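Local coordinates for protein dITP/XTP pyrophosphatase (Coxiella burnetii, PDB 3TQU) that probably hydrolyses the non-canonical purine nucleotides XTP, dITP and ITP to their monophosphates and diphosphate, clearing them from the nucleotide pool with the help of magnesium, at residues 75-80 and 107-112; 119-124 and 158-163; 141-146 and 163-168. One frame throughout, in Å; residues are numbered along the deposited sequence.

Interaction 1 of 3, residues 75-80 and 107-112; sequences LTIAAL and EALEAA
L80 spreads its two methyl branches over the small side chains of the helix: CD1 rests on A108 CB at 3.7 Å, while CD2 lies 4.1 Å from A112 CB, one turn further on. The same CD2 also approaches the backbone carbonyl of A108, with 3.9 Å between L80 CD2 and A108 O. The fork reaches the helix with CG anti to the carbonyl carbon of L80 (chi1 -58°). From the helix comes one long side chain in return. L109 sends its CD2 methyl between the end of the strand and the turn, 3.7 Å from A79 CB and 4.0 Å from I77 CG2, so a single branch meets both. This is helix-on-sheet packing within the Ham1 fold: the last turns of helix 98-112 lie against the C-terminal end of strand 68-77, where the chain leaves the sheet through a short 3-10 segment. A backbone hydrogen bond from L80 N to I77 O, 2.9 Å long, closes that turn, which carries A79 and L80 to the helix. No hydrogen bond joins the two segments, and the contact is held by apolar packing. I147 of strand 137-147 also touches both I77 and L109, and Y91 packs on A108 from a loop.

Interaction 2 of 3, residues 119-124 and 158-163; sequences ASFHCV and GYDPIF
F121 and F163 meet ring to ring between the central strand 118-128 of the Ham1 sheet and residues 158-163, the loop and 3-10 turn that lead into strand 163-165; G158, Y159 and D160 there belong to the predicted substrate site. The aromatic contact is oblique: the centroids lie 4.6 Å apart and the planes are inclined at 49°. F121 CD2 sits over the centre of one face of the F163 ring, 3.6 Å above its plane, and the neighbouring CE2 comes within 3.5 Å of F163 CG. F163 presents this face with its CG anti to the backbone N (chi1 -171°), and the two side chains run past each other in opposite directions. H185, another predicted substrate-site residue, stacks on F121.

Aliphatic and backbone atoms add to the packing. Y159 CB approaches F121 CZ at 4.1 Å, while the phenol turns away from the strand to hydrogen-bond with S88 O through OH. At the edge of the F163 ring, near its plane, stands S120 CA.

A polar group, the D160 carboxylate, also borders the F121 ring, its plane nearly perpendicular to it at 83°. Its OD2 forms a salt bridge with K180 NZ and accepts a hydrogen bond from F157 N, two partners that restrain the rotation of the carboxylate. Backbone hydrogen bonds from I162 N to Y159 O and from F163 N to D160 O close the 3-10 turn. D160 OD1 lies 3.9 Å from F121 CE2.

Interaction 3 of 3, residues 141-146 and 163-168; sequences GVWEGE and FYVPSH
W143 lays its indole beneath the end of the F163 side chain: F163 CE2 lies over the centre of one indole face, 3.8 Å above its plane. V165 comes obliquely to the benzo part of the same indole, its side chain at about a right angle to that of W143, with CG2 3.5 Å from W143 CZ2. The tryptophan swings toward both because its CG stands anti to the backbone N (chi1 -164°). F163 CZ continues to the strand backbone, where W143 O lies near the plane of the phenyl ring, at its edge. Here strand 163-165 joins strand 137-147 through an antiparallel bridge, E146 with Y164 as a hydrogen-bonded pair, and extends the mixed sheet of the Ham1 fold. E146 N donates to Y164 O at 2.9 Å, and Y164 N returns a bond to E146 O. On the same sheet face the two side chains lie alongside, E146 OE1 3.8 Å from Y164 CD1. This is the one bridge pair between the two segments, and P166 CD then rests against G145 CA at 3.7 Å as the chain turns off. Further out, a water in the indole plane accepts from W143 NE1 and hydrogen-bonds with S167 OG. That hydroxyl is hydrogen-bonded to H168 ND1, and H168 NE2 to E179 OE2.

How the interactions relate
All three contacts attach to one sheet, in which strand 118-128 lies between strands 68-77 and 137-147. Interactions 1 and 2, centred about 13 Å apart, are joined by the probable hydrogen bond from T76 N to S120 O, 2.8 Å; a probable hydrogen bond between F121 N and W143 O, also 2.8 Å, joins interactions 2 and 3. F163 belongs to both of the latter, whose centres are about 8 Å apart, and its CD1 lies 3.9 Å from L75 CD1 of interaction 1. Interaction 2 contains part of the predicted substrate site, and interaction 3 adjoins it through W143, close to K180 and H185. In interaction 2, the side chain of Y159 is about 11 Å from the bound calcium ion.

Interaction 1 of 3, residues 75-80 and 107-112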
ATOM      1  N   LEU A  75     -15.748  -0.679  -5.671  1.00 14.30           N
ATOM      2  CA  LEU A  75     -16.057  -1.820  -6.512  1.00 15.55           C
ATOM      3  C   LEU A  75     -15.265  -1.671  -7.802  1.00 14.29           C
ATOM      4  O   LEU A  75     -15.251  -0.593  -8.393  1.00 13.63           O
ATOM      5  CB  LEU A  75     -17.552  -1.826  -6.823  1.00 14.13           C
ATOM      6  CG  LEU A  75     -18.093  -2.947  -7.700  1.00 13.36           C
ATOM      7  CD1 LEU A  75     -17.823  -4.306  -7.066  1.00 12.64           C
ATOM      8  CD2 LEU A  75     -19.584  -2.743  -7.944  1.00 13.75           C
ATOM      9  N   THR A  76     -14.595  -2.739  -8.229  1.00 11.28           N
ATOM     10  CA  THR A  76     -13.884  -2.725  -9.500  1.00 11.82           C
ATOM     11  C   THR A  76     -14.463  -3.800 -10.406  1.00 13.81           C
ATOM     12  O   THR A  76     -14.632  -4.942  -9.995  1.00 14.84           O
ATOM     13  CB  THR A  76     -12.375  -2.970  -9.323  1.00 15.26           C
ATOM     14  OG1 THR A  76     -12.159  -4.279  -8.781  1.00 17.38           O
ATOM     15  CG2 THR A  76     -11.767  -1.928  -8.394  1.00 15.77           C
ATOM     16  N   ILE A  77     -14.769  -3.427 -11.642  1.00 18.12           N
ATOM     17  CA  ILE A  77     -15.378  -4.358 -12.584  1.00 17.57           C
ATOM     18  C   ILE A  77     -14.479  -4.600 -13.793  1.00 16.54           C
ATOM     19  O   ILE A  77     -14.139  -3.673 -14.526  1.00 17.91           O
ATOM     20  CB  ILE A  77     -16.768  -3.872 -13.020  1.00 15.71           C
ATOM     21  CG1 ILE A  77     -17.673  -3.735 -11.791  1.00 14.89           C
ATOM     22  CG2 ILE A  77     -17.373  -4.828 -14.028  1.00 16.67           C
ATOM     23  CD1 ILE A  77     -19.047  -3.145 -12.081  1.00 15.22           C
ATOM     24  N   ALA A  78     -14.101  -5.860 -13.986  1.00 18.20           N
ATOM     25  CA  ALA A  78     -13.141  -6.235 -15.018  1.00 21.47           C
ATOM     26  C   ALA A  78     -13.508  -5.688 -16.395  1.00 23.74           C
ATOM     27  O   ALA A  78     -12.678  -5.079 -17.068  1.00 21.42           O
ATOM     28  CB  ALA A  78     -12.973  -7.751 -15.064  1.00 20.77           C
ATOM     29  N   ALA A  79     -14.752  -5.901 -16.808  1.00 25.90           N
ATOM     30  CA  ALA A  79     -15.202  -5.475 -18.129  1.00 27.68           C
ATOM     31  C   ALA A  79     -15.208  -3.957 -18.281  1.00 25.09           C
ATOM     32  O   ALA A  79     -15.257  -3.444 -19.396  1.00 25.39           O
ATOM     33  CB  ALA A  79     -16.578  -6.043 -18.434  1.00 28.08           C
ATOM     34  N   LEU A  80     -15.162  -3.245 -17.160  1.00 21.49           N
ATOM     35  CA  LEU A  80     -15.172  -1.785 -17.187  1.00 18.94           C
ATOM     36  C   LEU A  80     -13.817  -1.196 -16.803  1.00 21.40           C
ATOM     37  O   LEU A  80     -13.742  -0.081 -16.287  1.00 20.11           O
ATOM     38  CB  LEU A  80     -16.259  -1.234 -16.264  1.00 20.35           C
ATOM     39  CG  LEU A  80     -17.687  -1.691 -16.562  1.00 22.36           C
ATOM     40  CD1 LEU A  80     -18.671  -1.026 -15.608  1.00 23.09           C
ATOM     41  CD2 LEU A  80     -18.050  -1.395 -18.010  1.00 24.46           C
ATOM     42  N   GLU A 107     -26.246  -0.720 -16.614  1.00 29.82           N
ATOM     43  CA  GLU A 107     -26.276  -0.171 -17.968  1.00 30.78           C
ATOM     44  C   GLU A 107     -24.898  -0.230 -18.620  1.00 29.96           C
ATOM     45  O   GLU A 107     -24.772  -0.573 -19.798  1.00 29.43           O
ATOM     46  CB  GLU A 107     -26.776   1.277 -17.959  1.00 34.27           C
ATOM     47  CG  GLU A 107     -28.238   1.438 -17.579  1.00 38.29           C
ATOM     48  CD  GLU A 107     -28.677   2.890 -17.560  1.00 45.88           C
ATOM     49  OE1 GLU A 107     -27.825   3.775 -17.792  1.00 48.05           O
ATOM     50  OE2 GLU A 107     -29.876   3.145 -17.316  1.00 48.19           O
ATOM     51  N   ALA A 108     -23.871   0.114 -17.849  1.00 27.91           N
ATOM     52  CA  ALA A 108     -22.497   0.115 -18.339  1.00 27.10           C
ATOM     53  C   ALA A 108     -22.067  -1.269 -18.812  1.00 27.13           C
ATOM     54  O   ALA A 108     -21.463  -1.410 -19.874  1.00 28.05           O
ATOM     55  CB  ALA A 108     -21.549   0.631 -17.264  1.00 24.86           C
ATOM     56  N   LEU A 109     -22.372  -2.289 -18.018  1.00 26.65           N
ATOM     57  CA  LEU A 109     -22.071  -3.663 -18.407  1.00 29.41           C
ATOM     58  C   LEU A 109     -22.883  -4.064 -19.633  1.00 34.24           C
ATOM     59  O   LEU A 109     -22.356  -4.656 -20.576  1.00 35.09           O
ATOM     60  CB  LEU A 109     -22.333  -4.625 -17.247  1.00 28.14           C
ATOM     61  CG  LEU A 109     -21.175  -4.788 -16.263  1.00 26.34           C
ATOM     62  CD1 LEU A 109     -21.568  -5.690 -15.104  1.00 26.48           C
ATOM     63  CD2 LEU A 109     -19.954  -5.341 -16.984  1.00 26.89           C
ATOM     64  N   GLU A 110     -24.170  -3.733 -19.613  1.00 34.70           N
ATOM     65  CA  GLU A 110     -25.042  -3.973 -20.755  1.00 39.79           C
ATOM     66  C   GLU A 110     -24.437  -3.410 -22.037  1.00 40.71           C
ATOM     67  O   GLU A 110     -24.446  -4.065 -23.079  1.00 43.98           O
ATOM     68  CB  GLU A 110     -26.410  -3.338 -20.510  1.00 45.29           C
ATOM     69  CG  GLU A 110     -27.167  -2.993 -21.780  1.00 50.85           C
ATOM     70  CD  GLU A 110     -28.119  -1.830 -21.586  1.00 55.78           C
ATOM     71  OE1 GLU A 110     -29.235  -2.053 -21.071  1.00 56.25           O
ATOM     72  OE2 GLU A 110     -27.748  -0.691 -21.943  1.00 57.99           O
ATOM     73  N   ALA A 111     -23.912  -2.191 -21.949  1.00 39.12           N
ATOM     74  CA  ALA A 111     -23.371  -1.496 -23.111  1.00 42.01           C
ATOM     75  C   ALA A 111     -22.022  -2.066 -23.537  1.00 43.43           C
ATOM     76  O   ALA A 111     -21.715  -2.134 -24.726  1.00 43.89           O
ATOM     77  CB  ALA A 111     -23.256  -0.002 -22.829  1.00 41.23           C
ATOM     78  N   ALA A 112     -21.217  -2.469 -22.560  1.00 43.69           N
ATOM     79  CA  ALA A 112     -19.920  -3.066 -22.849  1.00 46.12           C
ATOM     80  C   ALA A 112     -20.104  -4.427 -23.509  1.00 50.69           C
ATOM     81  O   ALA A 112     -19.173  -4.970 -24.103  1.00 49.73           O
ATOM     82  CB  ALA A 112     -19.104  -3.200 -21.575  1.00 42.89           C
TER

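Interaction 2 of 3, residues 119-124 and 158-163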
ATOM      1  N   ALA A 119     -15.928  -9.096 -10.922  1.00 13.20           N
ATOM      2  CA  ALA A 119     -15.796  -7.867 -10.157  1.00 15.04           C
ATOM      3  C   ALA A 119     -15.181  -8.163  -8.797  1.00 15.27           C
ATOM      4  O   ALA A 119     -15.141  -9.310  -8.362  1.00 14.88           O
ATOM      5  CB  ALA A 119     -17.151  -7.192  -9.995  1.00 14.36           C
ATOM      6  N   SER A 120     -14.695  -7.121  -8.134  1.00 14.24           N
ATOM      7  CA  SER A 120     -14.109  -7.268  -6.812  1.00 14.03           C
ATOM      8  C   SER A 120     -14.397  -6.039  -5.967  1.00 13.43           C
ATOM      9  O   SER A 120     -14.417  -4.916  -6.479  1.00 13.65           O
ATOM     10  CB  SER A 120     -12.596  -7.471  -6.912  1.00 18.00           C
ATOM     11  OG  SER A 120     -12.283  -8.559  -7.760  1.00 21.24           O
ATOM     12  N   PHE A 121     -14.647  -6.262  -4.680  1.00 11.91           N
ATOM     13  CA  PHE A 121     -14.683  -5.186  -3.699  1.00 14.32           C
ATOM     14  C   PHE A 121     -13.297  -5.073  -3.085  1.00 14.21           C
ATOM     15  O   PHE A 121     -12.660  -6.091  -2.804  1.00  9.53           O
ATOM     16  CB  PHE A 121     -15.679  -5.499  -2.582  1.00  7.16           C
ATOM     17  CG  PHE A 121     -17.060  -4.963  -2.821  1.00 10.02           C
ATOM     18  CD1 PHE A 121     -17.270  -3.605  -2.994  1.00 14.59           C
ATOM     19  CD2 PHE A 121     -18.153  -5.813  -2.831  1.00 13.56           C
ATOM     20  CE1 PHE A 121     -18.544  -3.108  -3.202  1.00 16.82           C
ATOM     21  CE2 PHE A 121     -19.432  -5.320  -3.036  1.00 16.38           C
ATOM     22  CZ  PHE A 121     -19.625  -3.965  -3.222  1.00 19.11           C
ATOM     23  N   HIS A 122     -12.840  -3.844  -2.867  1.00 10.46           N
ATOM     24  CA  HIS A 122     -11.538  -3.611  -2.255  1.00  9.52           C
ATOM     25  C   HIS A 122     -11.674  -2.733  -1.026  1.00 10.21           C
ATOM     26  O   HIS A 122     -12.435  -1.762  -1.027  1.00 10.33           O
ATOM     27  CB  HIS A 122     -10.587  -2.931  -3.242  1.00  9.42           C
ATOM     28  CG  HIS A 122     -10.266  -3.761  -4.442  1.00 12.46           C
ATOM     29  ND1 HIS A 122      -9.096  -4.481  -4.557  1.00 13.84           N
ATOM     30  CD2 HIS A 122     -10.963  -3.989  -5.581  1.00 15.48           C
ATOM     31  CE1 HIS A 122      -9.085  -5.115  -5.716  1.00 18.00           C
ATOM     32  NE2 HIS A 122     -10.206  -4.833  -6.357  1.00 19.22           N
ATOM     33  N   CYS A 123     -10.927  -3.071   0.020  1.00 10.31           N
ATOM     34  CA  CYS A 123     -10.801  -2.200   1.178  1.00  8.77           C
ATOM     35  C   CYS A 123      -9.332  -2.034   1.527  1.00 10.79           C
ATOM     36  O   CYS A 123      -8.640  -3.013   1.815  1.00 13.06           O
ATOM     37  CB  CYS A 123     -11.550  -2.765   2.383  1.00  8.83           C
ATOM     38  SG  CYS A 123     -11.300  -1.794   3.892  1.00 12.98           S
ATOM     39  N   VAL A 124      -8.855  -0.796   1.497  1.00  8.65           N
ATOM     40  CA  VAL A 124      -7.469  -0.519   1.839  1.00 10.33           C
ATOM     41  C   VAL A 124      -7.431   0.358   3.075  1.00 12.41           C
ATOM     42  O   VAL A 124      -7.986   1.457   3.084  1.00 10.37           O
ATOM     43  CB  VAL A 124      -6.720   0.183   0.690  1.00 13.16           C
ATOM     44  CG1 VAL A 124      -5.256   0.432   1.081  1.00 13.37           C
ATOM     45  CG2 VAL A 124      -6.802  -0.643  -0.584  1.00 13.28           C
ATOM     46  N   GLY A 158     -25.236   0.282  -0.854  1.00 14.66           N
ATOM     47  CA  GLY A 158     -24.474   0.481  -2.072  1.00 11.96           C
ATOM     48  C   GLY A 158     -24.706  -0.606  -3.102  1.00 14.35           C
ATOM     49  O   GLY A 158     -25.850  -0.957  -3.403  1.00 14.72           O
ATOM     50  N   TYR A 159     -23.614  -1.143  -3.638  1.00 11.85           N
ATOM     51  CA  TYR A 159     -23.680  -2.113  -4.727  1.00 14.49           C
ATOM     52  C   TYR A 159     -23.959  -3.538  -4.253  1.00 12.45           C
ATOM     53  O   TYR A 159     -23.993  -4.464  -5.059  1.00 12.68           O
ATOM     54  CB  TYR A 159     -22.383  -2.088  -5.540  1.00 13.26           C
ATOM     55  CG  TYR A 159     -22.096  -0.766  -6.218  1.00 14.25           C
ATOM     56  CD1 TYR A 159     -22.826  -0.358  -7.328  1.00 15.33           C
ATOM     57  CD2 TYR A 159     -21.086   0.069  -5.757  1.00 14.73           C
ATOM     58  CE1 TYR A 159     -22.565   0.852  -7.953  1.00 13.95           C
ATOM     59  CE2 TYR A 159     -20.816   1.279  -6.379  1.00 13.47           C
ATOM     60  CZ  TYR A 159     -21.558   1.665  -7.474  1.00 15.05           C
ATOM     61  OH  TYR A 159     -21.290   2.867  -8.091  1.00 17.67           O
ATOM     62  N   ASP A 160     -24.165  -3.708  -2.951  1.00 12.79           N
ATOM     63  CA  ASP A 160     -24.405  -5.037  -2.385  1.00 14.69           C
ATOM     64  C   ASP A 160     -25.446  -5.879  -3.136  1.00 15.45           C
ATOM     65  O   ASP A 160     -25.237  -7.076  -3.339  1.00 14.48           O
ATOM     66  CB  ASP A 160     -24.763  -4.945  -0.898  1.00 14.43           C
ATOM     67  CG  ASP A 160     -23.555  -4.667  -0.025  1.00 16.70           C
ATOM     68  OD1 ASP A 160     -22.419  -4.761  -0.537  1.00 14.24           O
ATOM     69  OD2 ASP A 160     -23.740  -4.371   1.176  1.00 16.84           O
ATOM     70  N   PRO A 161     -26.570  -5.264  -3.550  1.00 15.77           N
ATOM     71  CA  PRO A 161     -27.621  -6.027  -4.235  1.00 16.83           C
ATOM     72  C   PRO A 161     -27.201  -6.651  -5.573  1.00 18.46           C
ATOM     73  O   PRO A 161     -27.844  -7.607  -6.002  1.00 19.19           O
ATOM     74  CB  PRO A 161     -28.724  -4.984  -4.460  1.00 17.37           C
ATOM     75  CG  PRO A 161     -28.502  -3.970  -3.390  1.00 15.82           C
ATOM     76  CD  PRO A 161     -27.009  -3.892  -3.239  1.00 17.11           C
ATOM     77  N   ILE A 162     -26.162  -6.130  -6.222  1.00 15.45           N
ATOM     78  CA  ILE A 162     -25.720  -6.709  -7.494  1.00 16.31           C
ATOM     79  C   ILE A 162     -24.365  -7.411  -7.412  1.00 14.76           C
ATOM     80  O   ILE A 162     -23.812  -7.818  -8.433  1.00 15.47           O
ATOM     81  CB  ILE A 162     -25.680  -5.673  -8.645  1.00 19.27           C
ATOM     82  CG1 ILE A 162     -24.760  -4.501  -8.291  1.00 19.15           C
ATOM     83  CG2 ILE A 162     -27.087  -5.200  -8.992  1.00 21.29           C
ATOM     84  CD1 ILE A 162     -24.564  -3.515  -9.434  1.00 21.06           C
ATOM     85  N   PHE A 163     -23.831  -7.556  -6.205  1.00 12.35           N
ATOM     86  CA  PHE A 163     -22.564  -8.252  -6.043  1.00 14.07           C
ATOM     87  C   PHE A 163     -22.784  -9.718  -5.684  1.00 13.40           C
ATOM     88  O   PHE A 163     -22.930 -10.067  -4.514  1.00 13.21           O
ATOM     89  CB  PHE A 163     -21.685  -7.572  -4.998  1.00 13.65           C
ATOM     90  CG  PHE A 163     -20.286  -8.111  -4.952  1.00 13.17           C
ATOM     91  CD1 PHE A 163     -19.345  -7.699  -5.880  1.00 12.72           C
ATOM     92  CD2 PHE A 163     -19.915  -9.038  -3.994  1.00 12.05           C
ATOM     93  CE1 PHE A 163     -18.054  -8.198  -5.848  1.00 12.37           C
ATOM     94  CE2 PHE A 163     -18.625  -9.536  -3.954  1.00 12.32           C
ATOM     95  CZ  PHE A 163     -17.695  -9.114  -4.883  1.00 10.58           C
TER

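Interaction 3 of 3, residues 141-146 and 163-168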
ATOM      1  N   GLY A 141      -7.745  -5.632   1.675  1.00 12.58           N
ATOM      2  CA  GLY A 141      -8.714  -6.712   1.596  1.00 13.34           C
ATOM      3  C   GLY A 141      -9.381  -6.763   0.233  1.00 11.05           C
ATOM      4  O   GLY A 141      -9.776  -5.729  -0.317  1.00 10.67           O
ATOM      5  N   VAL A 142      -9.502  -7.968  -0.314  1.00  9.99           N
ATOM      6  CA  VAL A 142     -10.104  -8.154  -1.626  1.00 12.44           C
ATOM      7  C   VAL A 142     -11.186  -9.223  -1.588  1.00 14.75           C
ATOM      8  O   VAL A 142     -10.973 -10.325  -1.083  1.00 16.28           O
ATOM      9  CB  VAL A 142      -9.050  -8.536  -2.690  1.00 12.83           C
ATOM     10  CG1 VAL A 142      -9.722  -8.789  -4.035  1.00 11.14           C
ATOM     11  CG2 VAL A 142      -8.000  -7.447  -2.811  1.00 14.56           C
ATOM     12  N   TRP A 143     -12.349  -8.888  -2.133  1.00 13.08           N
ATOM     13  CA  TRP A 143     -13.481  -9.800  -2.162  1.00 14.75           C
ATOM     14  C   TRP A 143     -13.927  -9.984  -3.611  1.00 13.66           C
ATOM     15  O   TRP A 143     -14.456  -9.059  -4.222  1.00 16.00           O
ATOM     16  CB  TRP A 143     -14.619  -9.220  -1.319  1.00 16.05           C
ATOM     17  CG  TRP A 143     -15.692 -10.192  -0.949  1.00 14.07           C
ATOM     18  CD1 TRP A 143     -15.617 -11.557  -0.981  1.00 12.87           C
ATOM     19  CD2 TRP A 143     -17.010  -9.873  -0.484  1.00 12.66           C
ATOM     20  NE1 TRP A 143     -16.808 -12.104  -0.562  1.00 12.82           N
ATOM     21  CE2 TRP A 143     -17.677 -11.093  -0.253  1.00 12.66           C
ATOM     22  CE3 TRP A 143     -17.688  -8.674  -0.239  1.00 12.91           C
ATOM     23  CZ2 TRP A 143     -18.993 -11.147   0.207  1.00 14.52           C
ATOM     24  CZ3 TRP A 143     -18.995  -8.731   0.219  1.00 11.46           C
ATOM     25  CH2 TRP A 143     -19.633  -9.959   0.435  1.00 12.28           C
ATOM     26  N   GLU A 144     -13.701 -11.177  -4.160  1.00 12.01           N
ATOM     27  CA  GLU A 144     -14.020 -11.461  -5.562  1.00 15.32           C
ATOM     28  C   GLU A 144     -15.438 -12.001  -5.757  1.00 16.16           C
ATOM     29  O   GLU A 144     -15.894 -12.864  -5.009  1.00 19.74           O
ATOM     30  CB  GLU A 144     -13.010 -12.454  -6.147  1.00 18.27           C
ATOM     31  CG  GLU A 144     -11.559 -12.017  -6.014  1.00 23.57           C
ATOM     32  CD  GLU A 144     -10.590 -13.038  -6.582  1.00 32.73           C
ATOM     33  OE1 GLU A 144     -11.056 -14.062  -7.124  1.00 35.82           O
ATOM     34  OE2 GLU A 144      -9.364 -12.820  -6.487  1.00 37.47           O
ATOM     35  N   GLY A 145     -16.129 -11.499  -6.774  1.00 14.37           N
ATOM     36  CA  GLY A 145     -17.460 -11.977  -7.094  1.00 15.67           C
ATOM     37  C   GLY A 145     -17.859 -11.674  -8.524  1.00 16.77           C
ATOM     38  O   GLY A 145     -17.007 -11.553  -9.403  1.00 12.77           O
ATOM     39  N   GLU A 146     -19.163 -11.555  -8.755  1.00 17.74           N
ATOM     40  CA  GLU A 146     -19.695 -11.274 -10.082  1.00 21.98           C
ATOM     41  C   GLU A 146     -20.831 -10.274  -9.967  1.00 23.82           C
ATOM     42  O   GLU A 146     -21.518 -10.224  -8.947  1.00 23.10           O
ATOM     43  CB  GLU A 146     -20.221 -12.554 -10.735  1.00 27.49           C
ATOM     44  CG  GLU A 146     -19.192 -13.658 -10.877  1.00 34.00           C
ATOM     45  CD  GLU A 146     -19.792 -14.939 -11.417  1.00 40.76           C
ATOM     46  OE1 GLU A 146     -21.018 -14.964 -11.666  1.00 43.48           O
ATOM     47  OE2 GLU A 146     -19.042 -15.922 -11.591  1.00 43.55           O
ATOM     48  N   PHE A 163     -23.831  -7.556  -6.205  1.00 12.35           N
ATOM     49  CA  PHE A 163     -22.564  -8.252  -6.043  1.00 14.07           C
ATOM     50  C   PHE A 163     -22.784  -9.718  -5.684  1.00 13.40           C
ATOM     51  O   PHE A 163     -22.930 -10.067  -4.514  1.00 13.21           O
ATOM     52  CB  PHE A 163     -21.685  -7.572  -4.998  1.00 13.65           C
ATOM     53  CG  PHE A 163     -20.286  -8.111  -4.952  1.00 13.17           C
ATOM     54  CD1 PHE A 163     -19.345  -7.699  -5.880  1.00 12.72           C
ATOM     55  CD2 PHE A 163     -19.915  -9.038  -3.994  1.00 12.05           C
ATOM     56  CE1 PHE A 163     -18.054  -8.198  -5.848  1.00 12.37           C
ATOM     57  CE2 PHE A 163     -18.625  -9.536  -3.954  1.00 12.32           C
ATOM     58  CZ  PHE A 163     -17.695  -9.114  -4.883  1.00 10.58           C
ATOM     59  N   TYR A 164     -22.814 -10.565  -6.707  1.00 11.17           N
ATOM     60  CA  TYR A 164     -23.023 -11.996  -6.526  1.00 12.43           C
ATOM     61  C   TYR A 164     -21.780 -12.657  -5.942  1.00 13.89           C
ATOM     62  O   TYR A 164     -20.672 -12.480  -6.453  1.00 15.40           O
ATOM     63  CB  TYR A 164     -23.394 -12.646  -7.861  1.00 15.60           C
ATOM     64  CG  TYR A 164     -23.646 -14.139  -7.783  1.00 19.38           C
ATOM     65  CD1 TYR A 164     -22.704 -15.048  -8.248  1.00 21.16           C
ATOM     66  CD2 TYR A 164     -24.828 -14.638  -7.249  1.00 23.46           C
ATOM     67  CE1 TYR A 164     -22.931 -16.411  -8.185  1.00 19.15           C
ATOM     68  CE2 TYR A 164     -25.064 -16.001  -7.180  1.00 23.91           C
ATOM     69  CZ  TYR A 164     -24.109 -16.882  -7.648  1.00 22.89           C
ATOM     70  OH  TYR A 164     -24.332 -18.238  -7.584  1.00 24.74           O
ATOM     71  N   VAL A 165     -21.971 -13.415  -4.868  1.00 10.76           N
ATOM     72  CA  VAL A 165     -20.866 -14.080  -4.190  1.00 10.72           C
ATOM     73  C   VAL A 165     -20.899 -15.572  -4.492  1.00 14.75           C
ATOM     74  O   VAL A 165     -21.654 -16.316  -3.868  1.00 15.06           O
ATOM     75  CB  VAL A 165     -20.940 -13.864  -2.670  1.00 13.31           C
ATOM     76  CG1 VAL A 165     -19.716 -14.458  -1.985  1.00 12.57           C
ATOM     77  CG2 VAL A 165     -21.062 -12.379  -2.360  1.00 12.55           C
ATOM     78  N   PRO A 166     -20.077 -16.011  -5.458  1.00 19.57           N
ATOM     79  CA  PRO A 166     -20.060 -17.385  -5.968  1.00 18.58           C
ATOM     80  C   PRO A 166     -19.995 -18.434  -4.863  1.00 16.91           C
ATOM     81  O   PRO A 166     -20.673 -19.458  -4.955  1.00 17.58           O
ATOM     82  CB  PRO A 166     -18.783 -17.421  -6.812  1.00 20.95           C
ATOM     83  CG  PRO A 166     -18.633 -16.028  -7.297  1.00 22.54           C
ATOM     84  CD  PRO A 166     -19.092 -15.160  -6.150  1.00 21.30           C
ATOM     85  N   SER A 167     -19.198 -18.178  -3.832  1.00 14.71           N
ATOM     86  CA  SER A 167     -19.009 -19.146  -2.754  1.00 15.12           C
ATOM     87  C   SER A 167     -20.300 -19.421  -1.984  1.00 13.12           C
ATOM     88  O   SER A 167     -20.479 -20.503  -1.420  1.00  9.61           O
ATOM     89  CB  SER A 167     -17.941 -18.648  -1.783  1.00 13.05           C
ATOM     90  OG  SER A 167     -18.355 -17.443  -1.164  1.00 13.04           O
ATOM     91  N   HIS A 168     -21.184 -18.428  -1.953  1.00 13.54           N
ATOM     92  CA  HIS A 168     -22.433 -18.520  -1.205  1.00 14.25           C
ATOM     93  C   HIS A 168     -23.648 -18.651  -2.115  1.00 17.11           C
ATOM     94  O   HIS A 168     -24.757 -18.903  -1.641  1.00 14.94           O
ATOM     95  CB  HIS A 168     -22.605 -17.300  -0.291  1.00 10.24           C
ATOM     96  CG  HIS A 168     -21.717 -17.320   0.912  1.00  9.71           C
ATOM     97  ND1 HIS A 168     -20.343 -17.375   0.822  1.00 11.87           N
ATOM     98  CD2 HIS A 168     -22.006 -17.307   2.234  1.00  8.29           C
ATOM     99  CE1 HIS A 168     -19.823 -17.390   2.037  1.00 10.70           C
ATOM    100  NE2 HIS A 168     -20.811 -17.351   2.911  1.00 10.50           N
TER
HETATM  101  O   HOH W   1     -16.796 -15.206  -0.769  0.84 10.03           O